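Local coordinates for relaxosome protein TraM (Escherichia coli, PDB 4QPO) that binds plasmid DNA as a homotetramer in the relaxosome, supporting the site- and strand-specific nicking by TraI that starts conjugative transfer, at residues A17-R22 with S35-M40. Sequence-based numbering, arbitrary orientation.
Sequences AIIEKR and SATASM
Ile18 and Thr37 meet methyl to methyl where the two helices of this DNA-binding domain come together, with Ile18 CG2 3.9 Å from Thr37 CG2. In both residues CG2 is the branch anti to the backbone N; in Thr37, chi1 of -68° sets OG1 beside that N and leaves CG2 turned toward Ile18. Ile18 is buried, and a branched, purely apolar side chain fits there between Thr37 and a second subunit, whose Met53 packs on it. Thr37 is the hub of the contact: its short, beta-branched side chain offers a methyl to the apolar side and a hydroxyl to the polar one. Ile19 flanks it, CG1 standing 4.4 Å from Thr37 OG1, and its long branch reaches nearer to the second helix than its CB direction alone would suggest. The helix axes stay 10.4 Å apart at an angle of 110°, and only 175 Å² is buried, so side chains rather than backbones bridge the gap.

The polar part lies at the margin. Arg22 points toward the second helix, and bends at chi2 and chi3 set how its guanidinium lies beside Thr37 and Met40. Met40 SD sits at the edge of that flat group, near its plane, 3.8 Å from Arg22 NH2, while Thr37 OG1 lies at longer range over one face. No hydrogen bond crosses between the segments; the Thr37 hydroxyl makes a weak one to Ser33 O. A long arginine spans the gap with its charged end at the partly exposed margin, and a flexible methionine can fit against it.

Val32 of the connecting loop packs on Ile19, Arg22 and Thr37. Strand 2-6 and helices 9-23 and 34-52 are one subunit's half of the ribbon-helix-helix fold, whose two-stranded ribbon takes a strand from each of two subunits; the contact is helix-helix packing within that half.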
# COMPACT_ATOMS: atom_id res chain seq x y z
N ALA A 17 -17.80 5.64 1.31
CA ALA A 17 -18.10 4.22 1.48
C ALA A 17 -17.36 3.64 2.69
O ALA A 17 -17.88 2.77 3.38
CB ALA A 17 -17.74 3.45 0.22
N ILE A 18 -16.15 4.13 2.94
CA ILE A 18 -15.41 3.73 4.13
C ILE A 18 -16.23 4.12 5.34
O ILE A 18 -16.48 3.29 6.21
CB ILE A 18 -14.02 4.39 4.24
CG1 ILE A 18 -13.15 4.03 3.04
CG2 ILE A 18 -13.33 3.96 5.54
CD1 ILE A 18 -12.76 2.60 3.01
N ILE A 19 -16.63 5.38 5.38
CA ILE A 19 -17.46 5.93 6.46
C ILE A 19 -18.67 5.03 6.74
O ILE A 19 -18.96 4.70 7.89
CB ILE A 19 -17.96 7.36 6.11
CG1 ILE A 19 -16.79 8.33 5.99
CG2 ILE A 19 -18.96 7.84 7.15
CD1 ILE A 19 -17.19 9.71 5.52
N GLU A 20 -19.37 4.64 5.68
CA GLU A 20 -20.57 3.80 5.78
C GLU A 20 -20.27 2.41 6.32
O GLU A 20 -20.99 1.90 7.18
CB GLU A 20 -21.25 3.69 4.42
CG GLU A 20 -22.19 4.84 4.09
CD GLU A 20 -23.50 4.76 4.85
OE1 GLU A 20 -23.82 3.67 5.39
OE2 GLU A 20 -24.22 5.78 4.91
N LYS A 21 -19.21 1.79 5.80
CA LYS A 21 -18.81 0.45 6.20
C LYS A 21 -18.37 0.42 7.67
O LYS A 21 -18.56 -0.58 8.37
CB LYS A 21 -17.70 -0.07 5.29
CG LYS A 21 -17.33 -1.53 5.49
CD LYS A 21 -16.44 -2.02 4.37
CE LYS A 21 -16.24 -3.52 4.43
NZ LYS A 21 -15.60 -4.08 3.20
N ARG A 22 -17.76 1.51 8.12
CA ARG A 22 -17.37 1.64 9.52
C ARG A 22 -18.60 1.71 10.41
O ARG A 22 -18.71 0.97 11.39
CB ARG A 22 -16.49 2.88 9.74
CG ARG A 22 -15.18 2.88 8.96
CD ARG A 22 -14.02 2.32 9.76
NE ARG A 22 -12.76 3.02 9.49
CZ ARG A 22 -12.31 4.04 10.21
NH1 ARG A 22 -13.01 4.47 11.25
NH2 ARG A 22 -11.16 4.62 9.90
N SER A 35 -13.22 13.90 7.45
CA SER A 35 -11.88 14.43 7.65
C SER A 35 -11.01 13.45 8.41
O SER A 35 -9.86 13.24 8.07
CB SER A 35 -11.93 15.77 8.40
OG SER A 35 -12.53 16.76 7.60
N ALA A 36 -11.57 12.86 9.46
CA ALA A 36 -10.81 11.93 10.29
C ALA A 36 -10.30 10.77 9.44
O ALA A 36 -9.14 10.38 9.55
CB ALA A 36 -11.67 11.42 11.44
N THR A 37 -11.18 10.26 8.58
CA THR A 37 -10.85 9.15 7.70
C THR A 37 -9.83 9.57 6.65
O THR A 37 -8.85 8.87 6.42
CB THR A 37 -12.13 8.61 7.02
OG1 THR A 37 -12.94 7.98 8.01
CG2 THR A 37 -11.79 7.57 5.96
N ALA A 38 -10.06 10.72 6.02
CA ALA A 38 -9.15 11.28 5.04
C ALA A 38 -7.76 11.47 5.64
O ALA A 38 -6.75 11.15 5.02
CB ALA A 38 -9.68 12.61 4.52
N SER A 39 -7.71 12.01 6.84
CA SER A 39 -6.46 12.28 7.51
C SER A 39 -5.75 10.98 7.85
O SER A 39 -4.53 10.85 7.73
CB SER A 39 -6.74 13.12 8.77
OG SER A 39 -5.61 13.19 9.60
N MET A 40 -6.55 9.98 8.22
CA MET A 40 -6.03 8.67 8.55
C MET A 40 -5.43 8.02 7.32
O MET A 40 -4.42 7.34 7.40
CB MET A 40 -7.13 7.77 9.14
CG MET A 40 -6.62 6.47 9.75
SD MET A 40 -7.47 5.01 9.12
CE MET A 40 -6.82 4.97 7.47